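Local coordinates for protein endoglucanase (Clostridium thermocellum, PDB 2E4T) that catalyses the cleavage of internal beta-1,4-glucosidic bonds in cellulose, and probably xyloglucan, through its family 44 glycoside hydrolase module, at residues G365-A375 against S396-Y407; D428-A436 against H447-Y455. All coordinates share one frame; numbering follows the deposited sequence. Where two conformers were deposited one is given.

How the contacts relate
Contact 1 packs two neighbouring helices of the TIM-like barrel, and contact 2 pairs two strands of the beta domain laid against them. Their centres are 15 Å apart, and the two contacts touch directly. Tyr407 OH, at the end of contact 1, packs 3.6 Å from Ile449 CG2, while Ile372 O comes within 3.7 Å of Leu451 CD1. At the other end His367 CE1 meets Tyr455 OH at 3.5 Å. Helix 368-384 belongs to both stories: its first turns form contact 1, and its Asp376 accepts hydrogen bonds from Ser433 and Tyr435 of contact 2. Contact 1 also carries Glu401, a zinc ligand; contact 2 lies away from both metal sites.

Contact 1 of 2, residues G365-A375 against S396-Y407; sequences GNHITGGIAQA and SNNYTEAGINLY. With ZN (zinc ion), chain B.
Tyr399 slides its ring beneath the start of helix 368-384, where Ile368 CA stands over one face, 3.9 Å from the ring centroid and 12° off the normal: a CH-pi contact. Ile368 CD1 also reaches Tyr399 CE1 (3.8 Å). Beyond the ring, the Tyr399 hydroxyl is fixed by a hydrogen bond to Asp480 O.

Gly365 O accepts from two N-H groups in the first turn of helix 398-408: Thr400 N, on a lone pair, at 3.2 Å, and weakly Tyr399 N. A water links Gly370 O to Thr400 OG1.

Further along, Gln374 extends its CG away from the backbone N (chi1 178°) and then bends at chi2, which lays its amide against the second helix: OE1 lies 3.6 Å from Thr400 CG2, and NE2 is as far from Ile404 CG1. That NE2 is hydrogen-bonded to Tyr360 OH. The last link is Tyr407 OH, donating to Ala375 O at 2.7 Å.

Two glycines, with no side chain to intervene, permit this closeness: Gly371, whose CA sits 3.2 Å from Tyr399 O, and Gly403, facing Gly371 and Gln374. The axes of 368-375 and 398-407 approach to 7.1 Å and cross at -30°. Such near-parallel neighbours are characteristic of the beta/alpha barrel; these two helices follow its last two strands, 354-360 and 388-391. On the second helix Glu401 OE1 binds zinc, and Asp35 and Ala395 complete the protein ligands.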
ATOM      1  N   GLY A 365      10.224  -2.709  12.939  1.00  6.72           N
ATOM      2  CA  GLY A 365      10.764  -1.837  11.873  1.00  7.36           C
ATOM      3  C   GLY A 365      12.150  -1.308  12.172  1.00  6.86           C
ATOM      4  O   GLY A 365      12.851  -0.856  11.259  1.00  7.11           O
ATOM      5  N   ASN A 366      12.548  -1.360  13.451  1.00  7.50           N
ATOM      6  CA  ASN A 366      13.888  -0.995  13.907  1.00  7.77           C
ATOM      7  C   ASN A 366      14.749  -2.233  14.212  1.00  7.66           C
ATOM      8  O   ASN A 366      15.798  -2.130  14.867  1.00  8.75           O
ATOM      9  CB  ASN A 366      13.832  -0.058  15.106  1.00  9.59           C
ATOM     10  CG  ASN A 366      13.187  -0.734  16.305  1.00 10.40           C
ATOM     11  OD1 ASN A 366      12.597  -1.794  16.200  1.00 12.13           O
ATOM     12  ND2 ASN A 366      13.379  -0.149  17.471  1.00 15.25           N
ATOM     13  N   HIS A 367      14.352  -3.389  13.655  1.00  6.81           N
ATOM     14  CA  HIS A 367      15.042  -4.655  13.873  1.00  7.11           C
ATOM     15  C   HIS A 367      15.343  -5.286  12.518  1.00  5.97           C
ATOM     16  O   HIS A 367      14.563  -5.149  11.552  1.00  5.82           O
ATOM     17  CB  HIS A 367      14.128  -5.624  14.680  1.00  8.01           C
ATOM     18  CG  HIS A 367      14.795  -6.864  15.164  1.00  7.90           C
ATOM     19  ND1 HIS A 367      14.691  -8.099  14.524  1.00  7.24           N
ATOM     20  CD2 HIS A 367      15.551  -7.029  16.270  1.00 12.59           C
ATOM     21  CE1 HIS A 367      15.408  -8.957  15.237  1.00  8.45           C
ATOM     22  NE2 HIS A 367      15.931  -8.346  16.308  1.00 12.06           N
ATOM     23  N   ILE A 368      16.415  -6.082  12.454  1.00  5.97           N
ATOM     24  CA  ILE A 368      16.778  -6.722  11.191  1.00  5.35           C
ATOM     25  C   ILE A 368      15.584  -7.512  10.624  1.00  5.67           C
ATOM     26  O   ILE A 368      15.408  -7.519   9.374  1.00  5.62           O
ATOM     27  CB  ILE A 368      18.013  -7.642  11.358  1.00  5.78           C
ATOM     28  CG1 ILE A 368      18.460  -8.251  10.028  1.00  6.60           C
ATOM     29  CG2 ILE A 368      17.778  -8.752  12.389  1.00  7.29           C
ATOM     30  CD1 ILE A 368      18.752  -7.274   8.903  1.00  6.53           C
ATOM     31  N   THR A 369      14.787  -8.171  11.454  1.00  5.80           N
ATOM     32  CA  THR A 369      13.691  -8.978  10.902  1.00  5.37           C
ATOM     33  C   THR A 369      12.594  -8.109  10.274  1.00  5.19           C
ATOM     34  O   THR A 369      11.902  -8.591   9.348  1.00  5.53           O
ATOM     35  CB  THR A 369      13.123  -9.955  11.922  1.00  5.68           C
ATOM     36  OG1 THR A 369      12.539  -9.247  13.053  1.00  6.10           O
ATOM     37  CG2 THR A 369      14.127 -10.972  12.356  1.00  6.55           C
ATOM     38  N   GLY A 370      12.406  -6.874  10.739  1.00  5.35           N
ATOM     39  CA  GLY A 370      11.489  -5.989  10.050  1.00  5.88           C
ATOM     40  C   GLY A 370      12.007  -5.592   8.690  1.00  5.03           C
ATOM     41  O   GLY A 370      11.229  -5.400   7.733  1.00  5.80           O
ATOM     42  N   GLY A 371      13.334  -5.458   8.538  1.00  5.29           N
ATOM     43  CA  GLY A 371      13.919  -5.140   7.233  1.00  5.28           C
ATOM     44  C   GLY A 371      13.866  -6.309   6.265  1.00  5.17           C
ATOM     45  O   GLY A 371      13.561  -6.125   5.068  1.00  5.17           O
ATOM     46  N   ILE A 372      14.185  -7.507   6.744  1.00  4.94           N
ATOM     47  CA  ILE A 372      14.105  -8.681   5.896  1.00  4.72           C
ATOM     48  C   ILE A 372      12.651  -8.943   5.498  1.00  4.84           C
ATOM     49  O   ILE A 372      12.366  -9.194   4.311  1.00  5.36           O
ATOM     50  CB  ILE A 372      14.771  -9.900   6.560  1.00  5.35           C
ATOM     51  CG1 ILE A 372      16.290  -9.629   6.722  1.00  6.00           C
ATOM     52  CG2 ILE A 372      14.501 -11.148   5.720  1.00  6.28           C
ATOM     53  CD1 ILE A 372      17.019 -10.715   7.507  1.00  7.68           C
ATOM     54  N   ALA A 373      11.726  -8.883   6.452  1.00  4.79           N
ATOM     55  CA  ALA A 373      10.317  -9.083   6.097  1.00  5.08           C
ATOM     56  C   ALA A 373       9.866  -8.033   5.084  1.00  4.70           C
ATOM     57  O   ALA A 373       9.143  -8.361   4.128  1.00  4.89           O
ATOM     58  CB  ALA A 373       9.428  -9.075   7.340  1.00  5.89           C
ATOM     59  N   GLN A 374      10.262  -6.756   5.291  1.00  4.91           N
ATOM     60  CA  GLN A 374       9.876  -5.713   4.339  1.00  4.75           C
ATOM     61  C   GLN A 374      10.395  -6.038   2.936  1.00  4.49           C
ATOM     62  O   GLN A 374       9.675  -5.918   1.931  1.00  4.97           O
ATOM     63  CB  GLN A 374      10.425  -4.366   4.817  1.00  5.12           C
ATOM     64  CG  GLN A 374      10.102  -3.225   3.839  1.00  5.06           C
ATOM     65  CD  GLN A 374       8.628  -2.917   3.780  1.00  4.94           C
ATOM     66  OE1 GLN A 374       7.835  -3.292   4.652  1.00  5.96           O
ATOM     67  NE2 GLN A 374       8.231  -2.184   2.735  1.00  6.62           N
ATOM     68  N   ALA A 375      11.697  -6.418   2.838  1.00  4.81           N
ATOM     69  CA  ALA A 375      12.248  -6.745   1.518  1.00  4.74           C
ATOM     70  C   ALA A 375      11.510  -7.933   0.912  1.00  4.75           C
ATOM     71  O   ALA A 375      11.311  -8.012  -0.323  1.00  5.18           O
ATOM     72  CB  ALA A 375      13.751  -7.011   1.643  1.00  5.68           C
ATOM     73  N   SER A 396      11.171   6.246  12.097  1.00  5.75           N
ATOM     74  CA  SER A 396      11.959   5.492  13.059  1.00  6.02           C
ATOM     75  C   SER A 396      12.127   4.023  12.660  1.00  6.21           C
ATOM     76  O   SER A 396      12.885   3.283  13.294  1.00  7.07           O
ATOM     77  CB  SER A 396      11.374   5.571  14.465  1.00  6.92           C
ATOM     78  OG  SER A 396      10.186   4.809  14.578  1.00  8.66           O
ATOM     79  N   ASN A 397      11.402   3.585  11.623  1.00  5.86           N
ATOM     80  CA  ASN A 397      11.486   2.205  11.137  1.00  5.89           C
ATOM     81  C   ASN A 397      12.672   2.056  10.185  1.00  5.76           C
ATOM     82  O   ASN A 397      12.501   1.909   8.949  1.00  5.76           O
ATOM     83  CB  ASN A 397      10.166   1.812  10.478  1.00  6.32           C
ATOM     84  CG  ASN A 397       9.030   1.768  11.444  1.00  7.01           C
ATOM     85  OD1 ASN A 397       8.917   0.815  12.201  1.00 10.89           O
ATOM     86  ND2 ASN A 397       8.123   2.758  11.388  1.00  7.10           N
ATOM     87  N   ASN A 398      13.873   2.161  10.746  1.00  5.45           N
ATOM     88  CA  ASN A 398      15.087   2.247   9.908  1.00  5.65           C
ATOM     89  C   ASN A 398      15.330   0.985   9.079  1.00  5.13           C
ATOM     90  O   ASN A 398      15.835   1.076   7.963  1.00  5.76           O
ATOM     91  CB  ASN A 398      16.324   2.577  10.755  1.00  6.11           C
ATOM     92  CG  ASN A 398      16.538   1.624  11.909  1.00  5.89           C
ATOM     93  OD1 ASN A 398      15.646   1.444  12.759  1.00  7.21           O
ATOM     94  ND2 ASN A 398      17.739   1.038  12.009  1.00  6.91           N
ATOM     95  N   TYR A 399      15.056  -0.200   9.660  1.00  5.40           N
ATOM     96  CA  TYR A 399      15.200  -1.426   8.878  1.00  5.43           C
ATOM     97  C   TYR A 399      14.107  -1.558   7.821  1.00  5.33           C
ATOM     98  O   TYR A 399      14.394  -2.022   6.701  1.00  5.37           O
ATOM     99  CB  TYR A 399      15.335  -2.658   9.765  1.00  5.36           C
ATOM    100  CG  TYR A 399      16.741  -2.872  10.250  1.00  5.51           C
ATOM    101  CD1 TYR A 399      17.690  -3.434   9.414  1.00  5.73           C
ATOM    102  CD2 TYR A 399      17.140  -2.509  11.551  1.00  6.11           C
ATOM    103  CE1 TYR A 399      19.010  -3.651   9.849  1.00  6.01           C
ATOM    104  CE2 TYR A 399      18.447  -2.721  11.997  1.00  6.33           C
ATOM    105  CZ  TYR A 399      19.378  -3.311  11.150  1.00  6.19           C
ATOM    106  OH  TYR A 399      20.649  -3.520  11.622  1.00  7.21           O
ATOM    107  N   THR A 400      12.856  -1.138   8.117  1.00  5.45           N
ATOM    108  CA  THR A 400      11.856  -1.138   7.056  1.00  5.32           C
ATOM    109  C   THR A 400      12.339  -0.256   5.905  1.00  5.19           C
ATOM    110  O   THR A 400      12.191  -0.588   4.700  1.00  5.54           O
ATOM    111  CB  THR A 400      10.517  -0.595   7.595  1.00  5.61           C
ATOM    112  OG1 THR A 400      10.212  -1.217   8.829  1.00  6.44           O
ATOM    113  CG2 THR A 400       9.417  -0.737   6.586  1.00  6.19           C
ATOM    114  N   GLU A 401      12.888   0.919   6.247  1.00  5.29           N
ATOM    115  CA  GLU A 401      13.373   1.849   5.239  1.00  5.30           C
ATOM    116  C   GLU A 401      14.496   1.248   4.411  1.00  5.00           C
ATOM    117  O   GLU A 401      14.557   1.432   3.184  1.00  5.52           O
ATOM    118  CB  GLU A 401      13.829   3.145   5.923  1.00  5.34           C
ATOM    119  CG  GLU A 401      12.643   3.918   6.464  1.00  5.62           C
ATOM    120  CD  GLU A 401      13.063   5.074   7.388  1.00  4.99           C
ATOM    121  OE1 GLU A 401      14.110   4.958   8.113  1.00  5.72           O
ATOM    122  OE2 GLU A 401      12.328   6.095   7.453  1.00  5.74           O
ATOM    123  N   ALA A 402      15.427   0.515   5.064  1.00  5.22           N
ATOM    124  CA  ALA A 402      16.488  -0.179   4.332  1.00  5.33           C
ATOM    125  C   ALA A 402      15.854  -1.195   3.357  1.00  5.29           C
ATOM    126  O   ALA A 402      16.351  -1.383   2.240  1.00  5.55           O
ATOM    127  CB  ALA A 402      17.420  -0.873   5.287  1.00  6.11           C
ATOM    128  N   GLY A 403      14.806  -1.905   3.803  1.00  5.26           N
ATOM    129  CA  GLY A 403      14.138  -2.872   2.937  1.00  5.63           C
ATOM    130  C   GLY A 403      13.585  -2.222   1.666  1.00  5.41           C
ATOM    131  O   GLY A 403      13.660  -2.807   0.565  1.00  6.46           O
ATOM    132  N   ILE A 404      13.039  -1.002   1.819  1.00  5.07           N
ATOM    133  CA  ILE A 404      12.558  -0.250   0.651  1.00  4.85           C
ATOM    134  C   ILE A 404      13.749   0.171  -0.239  1.00  4.88           C
ATOM    135  O   ILE A 404      13.739  -0.057  -1.458  1.00  5.18           O
ATOM    136  CB  ILE A 404      11.729   0.984   1.101  1.00  5.27           C
ATOM    137  CG1 ILE A 404      10.465   0.520   1.823  1.00  5.70           C
ATOM    138  CG2 ILE A 404      11.422   1.865  -0.084  1.00  6.04           C
ATOM    139  CD1 ILE A 404       9.749   1.635   2.587  1.00  7.02           C
ATOM    140  N   ASN A 405      14.764   0.832   0.365  1.00  4.98           N
ATOM    141  CA  ASN A 405      15.896   1.310  -0.443  1.00  4.94           C
ATOM    142  C   ASN A 405      16.639   0.177  -1.126  1.00  4.96           C
ATOM    143  O   ASN A 405      17.280   0.404  -2.170  1.00  5.52           O
ATOM    144  CB  ASN A 405      16.872   2.125   0.422  1.00  5.19           C
ATOM    145  CG  ASN A 405      16.393   3.540   0.637  1.00  6.26           C
ATOM    146  OD1 ASN A 405      15.620   4.113  -0.122  1.00  7.10           O
ATOM    147  ND2 ASN A 405      16.931   4.148   1.736  1.00  7.73           N
ATOM    148  N   LEU A 406      16.605  -1.038  -0.585  1.00  4.98           N
ATOM    149  CA  LEU A 406      17.273  -2.164  -1.253  1.00  5.12           C
ATOM    150  C   LEU A 406      16.696  -2.325  -2.685  1.00  5.17           C
ATOM    151  O   LEU A 406      17.424  -2.772  -3.596  1.00  5.87           O
ATOM    152  CB  LEU A 406      17.110  -3.424  -0.444  1.00  5.98           C
ATOM    153  CG  LEU A 406      18.069  -4.561  -0.830  1.00  6.34           C
ATOM    154  CD1 LEU A 406      19.518  -4.244  -0.540  1.00  7.56           C
ATOM    155  CD2 LEU A 406      17.621  -5.862  -0.131  1.00  8.56           C
ATOM    156  N   TYR A 407      15.405  -1.999  -2.852  1.00  5.18           N
ATOM    157  CA  TYR A 407      14.780  -2.018  -4.160  1.00  5.10           C
ATOM    158  C   TYR A 407      14.888  -0.697  -4.900  1.00  5.10           C
ATOM    159  O   TYR A 407      15.063  -0.697  -6.129  1.00  6.75           O
ATOM    160  CB  TYR A 407      13.292  -2.382  -4.062  1.00  5.35           C
ATOM    161  CG  TYR A 407      13.068  -3.830  -3.703  1.00  4.95           C
ATOM    162  CD1 TYR A 407      12.739  -4.769  -4.713  1.00  5.03           C
ATOM    163  CD2 TYR A 407      13.167  -4.275  -2.385  1.00  5.05           C
ATOM    164  CE1 TYR A 407      12.523  -6.091  -4.417  1.00  4.96           C
ATOM    165  CE2 TYR A 407      12.985  -5.611  -2.061  1.00  5.17           C
ATOM    166  CZ  TYR A 407      12.624  -6.541  -3.083  1.00  4.88           C
ATOM    167  OH  TYR A 407      12.448  -7.873  -2.813  1.00  5.06           O
TER
HETATM  168 ZN    ZN B 700      14.322   6.492   9.274  0.88  4.99          ZN
HETATM  169  O   HOH W   1       9.039  -3.886   8.912  1.00  8.68           O

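Contact 2 of 2, residues D428-A436 against H447-Y455; sequences DIEVSSAYA and HIILLNKNY
Lys453 reaches across to the turn ahead of strand 432-436, and in the conformer described its NZ donates to Ile429 O at 2.9 Å and, weakly, to Glu430 O. A bend at chi3 (-83°) brings the ammonium group there. Gln312 serves both partners: its NE2 donates to Glu430 O, and its OE1 takes a weak bond from the lysine. As Lys453 is modelled in two conformers, this grip may not be permanent. Its backbone is held separately: Lys453 N donates to Val431 O at 2.8 Å.

In the turn itself, Asp428 OD1 closes an Asx turn with Glu430 N, met nearly along the C-O axis, and an Asx motif with Val431 N, which stands above the carboxylate plane; OD2 is in a salt bridge with Lys8. On the partner strand, Asn452 OD1 takes Asn454 N from above the amide plane in a second Asx turn and also accepts from Thr459 OG1, while ND2 donates to Pro505 O. Val431 CG2 lies alongside Asn454 CB, 3.6 Å away.

From here the strands run antiparallel. Ser433 N donates to Leu451 O (3.1 Å) and Leu451 N to Ser433 O (2.9 Å). Tyr435 N likewise donates to Ile449 O (2.9 Å). The return bond, Ile449 N to Tyr435 O, is 2.8 Å. Every N-H and C=O of these four residues is therefore used across the hairpin. Ser433 OG and Tyr435 OH both bond to Asp376 OD1.

Within the sheet, strand 420-426 flanks the hairpin on one side and strand 508-514 on the other. Tyr435 and Leu451 face helix 368-384, meeting Ile380 and Ala375, whereas Ser432, Ile448 and Leu450 pack on Phe461 and Phe463 of strand 459-466, placing the hairpin between the barrel helix and the interior of the beta domain.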
ATOM      1  N   ASP A 428      14.562 -23.830  -0.770  1.00  8.05           N
ATOM      2  CA  ASP A 428      14.144 -23.802   0.649  1.00  7.88           C
ATOM      3  C   ASP A 428      13.486 -22.453   0.928  1.00  7.52           C
ATOM      4  O   ASP A 428      14.151 -21.449   1.221  1.00  8.13           O
ATOM      5  CB  ASP A 428      15.301 -24.060   1.590  1.00  9.03           C
ATOM      6  CG  ASP A 428      14.844 -24.172   3.050  1.00 10.25           C
ATOM      7  OD1 ASP A 428      13.780 -23.619   3.404  1.00 10.50           O
ATOM      8  OD2 ASP A 428      15.566 -24.814   3.856  1.00 13.03           O
ATOM      9  N   ILE A 429      12.159 -22.433   0.841  1.00  7.73           N
ATOM     10  CA  ILE A 429      11.387 -21.218   1.010  1.00  7.82           C
ATOM     11  C   ILE A 429      11.236 -20.791   2.450  1.00  7.82           C
ATOM     12  O   ILE A 429      10.714 -19.680   2.690  1.00  8.73           O
ATOM     13  CB  ILE A 429       9.976 -21.347   0.345  1.00  8.69           C
ATOM     14  CG1 ILE A 429       9.088 -22.341   1.087  1.00 10.33           C
ATOM     15  CG2 ILE A 429      10.090 -21.628  -1.139  1.00 10.66           C
ATOM     16  CD1 ILE A 429       7.678 -22.505   0.501  1.00 11.79           C
ATOM     17  N   GLU A 430      11.631 -21.642   3.402  1.00  8.41           N
ATOM     18  CA  GLU A 430      11.589 -21.292   4.815  1.00  8.24           C
ATOM     19  C   GLU A 430      12.848 -20.517   5.230  1.00  7.71           C
ATOM     20  O   GLU A 430      12.769 -19.482   5.878  1.00  9.32           O
ATOM     21  CB  GLU A 430      11.442 -22.558   5.641  1.00  9.69           C
ATOM     22  CG  GLU A 430      11.282 -22.255   7.101  1.00 12.89           C
ATOM     23  CD  GLU A 430      11.277 -23.499   7.944  1.00 19.63           C
ATOM     24  OE1 GLU A 430      12.019 -24.472   7.629  1.00 25.69           O
ATOM     25  OE2 GLU A 430      10.510 -23.531   8.925  1.00 27.63           O
ATOM     26  N   VAL A 431      14.031 -20.974   4.786  1.00  7.07           N
ATOM     27  CA  VAL A 431      15.251 -20.328   5.195  1.00  7.31           C
ATOM     28  C   VAL A 431      15.617 -19.155   4.314  1.00  6.12           C
ATOM     29  O   VAL A 431      16.486 -18.356   4.703  1.00  7.70           O
ATOM     30  CB  VAL A 431      16.445 -21.346   5.250  1.00  7.83           C
ATOM     31  CG1 VAL A 431      16.994 -21.611   3.858  1.00  8.72           C
ATOM     32  CG2 VAL A 431      17.520 -20.870   6.161  1.00  9.92           C
ATOM     33  N   SER A 432      15.000 -19.034   3.138  1.00  6.56           N
ATOM     34  CA  SER A 432      15.409 -18.019   2.185  1.00  6.49           C
ATOM     35  C   SER A 432      14.274 -17.528   1.365  1.00  6.05           C
ATOM     36  O   SER A 432      13.231 -18.176   1.260  1.00  6.75           O
ATOM     37  CB  SER A 432      16.521 -18.569   1.269  1.00  7.20           C
ATOM     38  OG  SER A 432      16.024 -19.551   0.352  1.00  8.15           O
ATOM     39  N   SER A 433      14.509 -16.368   0.742  1.00  6.14           N
ATOM     40  CA  SER A 433      13.701 -15.904  -0.386  1.00  6.79           C
ATOM     41  C   SER A 433      14.663 -15.342  -1.430  1.00  6.96           C
ATOM     42  O   SER A 433      15.738 -14.824  -1.088  1.00  7.53           O
ATOM     43  CB  SER A 433      12.725 -14.806  -0.002  1.00  7.95           C
ATOM     44  OG  SER A 433      11.870 -15.261   1.032  1.00  8.40           O
ATOM     45  N   ALA A 434      14.221 -15.384  -2.698  1.00  6.85           N
ATOM     46  CA  ALA A 434      15.018 -14.805  -3.750  1.00  6.81           C
ATOM     47  C   ALA A 434      14.080 -14.318  -4.836  1.00  6.11           C
ATOM     48  O   ALA A 434      13.154 -15.023  -5.233  1.00  7.55           O
ATOM     49  CB  ALA A 434      16.057 -15.824  -4.315  1.00  8.63           C
ATOM     50  N   TYR A 435      14.368 -13.097  -5.316  1.00  5.58           N
ATOM     51  CA  TYR A 435      13.607 -12.483  -6.394  1.00  5.51           C
ATOM     52  C   TYR A 435      14.570 -11.983  -7.440  1.00  5.40           C
ATOM     53  O   TYR A 435      15.608 -11.412  -7.102  1.00  7.02           O
ATOM     54  CB  TYR A 435      12.773 -11.264  -5.859  1.00  6.17           C
ATOM     55  CG  TYR A 435      11.900 -11.678  -4.718  1.00  5.91           C
ATOM     56  CD1 TYR A 435      10.682 -12.333  -4.956  1.00  6.82           C
ATOM     57  CD2 TYR A 435      12.299 -11.535  -3.372  1.00  5.93           C
ATOM     58  CE1 TYR A 435       9.903 -12.806  -3.928  1.00  7.35           C
ATOM     59  CE2 TYR A 435      11.542 -12.021  -2.331  1.00  6.35           C
ATOM     60  CZ  TYR A 435      10.361 -12.686  -2.609  1.00  6.45           C
ATOM     61  OH  TYR A 435       9.569 -13.246  -1.613  1.00  7.63           O
ATOM     62  N   ALA A 436      14.225 -12.145  -8.728  1.00  5.65           N
ATOM     63  CA  ALA A 436      15.124 -11.731  -9.787  1.00  5.84           C
ATOM     64  C   ALA A 436      14.357 -10.842 -10.795  1.00  5.51           C
ATOM     65  O   ALA A 436      13.147 -11.008 -10.985  1.00  6.35           O
ATOM     66  CB  ALA A 436      15.724 -12.931 -10.525  1.00  7.29           C
ATOM     67  N   HIS A 447      19.302  -8.494 -11.795  1.00  5.77           N
ATOM     68  CA  HIS A 447      19.193  -8.109 -10.403  1.00  5.67           C
ATOM     69  C   HIS A 447      18.600  -9.224  -9.568  1.00  5.77           C
ATOM     70  O   HIS A 447      17.603  -9.825  -9.986  1.00  6.34           O
ATOM     71  CB  HIS A 447      18.253  -6.884 -10.302  1.00  6.05           C
ATOM     72  CG  HIS A 447      18.831  -5.658 -10.899  1.00  6.60           C
ATOM     73  ND1 HIS A 447      19.397  -4.681 -10.128  1.00  7.45           N
ATOM     74  CD2 HIS A 447      18.936  -5.260 -12.190  1.00  8.21           C
ATOM     75  CE1 HIS A 447      19.839  -3.716 -10.938  1.00  8.88           C
ATOM     76  NE2 HIS A 447      19.568  -4.041 -12.198  1.00  8.98           N
ATOM     77  N   ILE A 448      19.205  -9.491  -8.393  1.00  5.81           N
ATOM     78  CA  ILE A 448      18.717 -10.533  -7.534  1.00  5.70           C
ATOM     79  C   ILE A 448      18.637  -9.994  -6.107  1.00  5.62           C
ATOM     80  O   ILE A 448      19.649  -9.521  -5.563  1.00  6.84           O
ATOM     81  CB  ILE A 448      19.638 -11.793  -7.529  1.00  6.11           C
ATOM     82  CG1 ILE A 448      19.834 -12.317  -8.956  1.00  7.51           C
ATOM     83  CG2 ILE A 448      19.073 -12.850  -6.613  1.00  8.78           C
ATOM     84  CD1 ILE A 448      20.992 -13.314  -9.064  1.00  9.14           C
ATOM     85  N   ILE A 449      17.459 -10.075  -5.489  1.00  5.11           N
ATOM     86  CA  ILE A 449      17.334  -9.832  -4.040  1.00  5.11           C
ATOM     87  C   ILE A 449      17.373 -11.189  -3.382  1.00  5.64           C
ATOM     88  O   ILE A 449      16.612 -12.111  -3.730  1.00  6.79           O
ATOM     89  CB  ILE A 449      15.937  -9.166  -3.704  1.00  6.91           C
ATOM     90  CG1 ILE A 449      15.784  -7.795  -4.339  1.00  7.74           C
ATOM     91  CG2 ILE A 449      15.761  -9.111  -2.225  1.00  7.17           C
ATOM     92  CD1 ILE A 449      16.768  -6.838  -3.855  1.00 11.93           C
ATOM     93  N   LEU A 450      18.323 -11.352  -2.450  1.00  5.23           N
ATOM     94  CA  LEU A 450      18.590 -12.628  -1.806  1.00  5.44           C
ATOM     95  C   LEU A 450      18.498 -12.418  -0.289  1.00  5.20           C
ATOM     96  O   LEU A 450      19.256 -11.601   0.258  1.00  5.90           O
ATOM     97  CB  LEU A 450      20.003 -13.118  -2.189  1.00  6.52           C
ATOM     98  CG  LEU A 450      20.437 -14.407  -1.509  1.00  7.20           C
ATOM     99  CD1 LEU A 450      19.577 -15.603  -1.906  1.00  8.62           C
ATOM    100  CD2 LEU A 450      21.912 -14.656  -1.896  1.00  9.10           C
ATOM    101  N   LEU A 451      17.539 -13.096   0.332  1.00  5.36           N
ATOM    102  CA  LEU A 451      17.262 -12.895   1.772  1.00  5.63           C
ATOM    103  C   LEU A 451      17.593 -14.187   2.499  1.00  5.88           C
ATOM    104  O   LEU A 451      17.026 -15.251   2.214  1.00  6.62           O
ATOM    105  CB  LEU A 451      15.775 -12.534   1.979  1.00  6.41           C
ATOM    106  CG  LEU A 451      15.298 -11.357   1.133  1.00  6.10           C
ATOM    107  CD1 LEU A 451      13.814 -11.050   1.400  1.00  7.02           C
ATOM    108  CD2 LEU A 451      16.115 -10.108   1.395  1.00  6.01           C
ATOM    109  N   ASN A 452      18.498 -14.067   3.488  1.00  6.16           N
ATOM    110  CA  ASN A 452      18.813 -15.204   4.355  1.00  5.89           C
ATOM    111  C   ASN A 452      18.067 -15.039   5.664  1.00  6.46           C
ATOM    112  O   ASN A 452      18.420 -14.150   6.475  1.00  6.69           O
ATOM    113  CB  ASN A 452      20.299 -15.326   4.594  1.00  6.72           C
ATOM    114  CG  ASN A 452      20.624 -16.609   5.331  1.00  7.00           C
ATOM    115  OD1 ASN A 452      19.815 -17.538   5.331  1.00  7.95           O
ATOM    116  ND2 ASN A 452      21.823 -16.681   5.927  1.00  7.86           N
ATOM    117  N   LYS A 453      17.027 -15.862   5.851  1.00  6.44           N
ATOM    118  CA  LYS A 453      16.202 -15.855   7.051  1.00  6.73           C
ATOM    119  C   LYS A 453      16.776 -16.749   8.164  1.00  6.99           C
ATOM    120  O   LYS A 453      16.208 -16.815   9.244  1.00  8.34           O
ATOM    121  CB  LYS A 453      14.773 -16.259   6.722  1.00  6.99           C
ATOM    122  CG  LYS A 453      14.090 -15.311   5.773  1.00  7.71           C
ATOM    123  CD  LYS A 453      12.640 -15.733   5.482  1.00  7.07           C
ATOM    124  CE  LYS A 453      12.480 -16.770   4.411  0.50  6.92           C
ATOM    125  NZ  LYS A 453      11.102 -17.423   4.402  0.50  7.09           N
ATOM    126  N   ASN A 454      17.895 -17.444   7.889  1.00  7.27           N
ATOM    127  CA  ASN A 454      18.499 -18.274   8.911  1.00  7.97           C
ATOM    128  C   ASN A 454      18.887 -17.371  10.090  1.00  7.44           C
ATOM    129  O   ASN A 454      19.610 -16.378   9.896  1.00  8.04           O
ATOM    130  CB  ASN A 454      19.745 -18.961   8.279  1.00  8.74           C
ATOM    131  CG  ASN A 454      20.186 -20.171   8.976  1.00 11.33           C
ATOM    132  OD1 ASN A 454      20.017 -20.282  10.202  1.00 16.16           O
ATOM    133  ND2 ASN A 454      20.885 -21.054   8.209  1.00 11.10           N
ATOM    134  N   TYR A 455      18.431 -17.728  11.292  1.00  8.84           N
ATOM    135  CA  TYR A 455      18.594 -16.810  12.419  1.00  9.59           C
ATOM    136  C   TYR A 455      19.979 -16.806  12.953  1.00 12.25           C
ATOM    137  O   TYR A 455      20.477 -15.740  13.419  1.00 15.42           O
ATOM    138  CB  TYR A 455      17.565 -17.119  13.535  1.00  9.84           C
ATOM    139  CG  TYR A 455      17.125 -15.867  14.287  1.00  9.61           C
ATOM    140  CD1 TYR A 455      15.941 -15.182  13.881  1.00  8.37           C
ATOM    141  CD2 TYR A 455      17.911 -15.265  15.321  1.00 10.54           C
ATOM    142  CE1 TYR A 455      15.551 -14.034  14.494  1.00  7.77           C
ATOM    143  CE2 TYR A 455      17.472 -14.084  15.953  1.00 10.38           C
ATOM    144  CZ  TYR A 455      16.302 -13.480  15.513  1.00  9.04           C
ATOM    145  OH  TYR A 455      15.906 -12.274  16.066  1.00  9.96           O
TER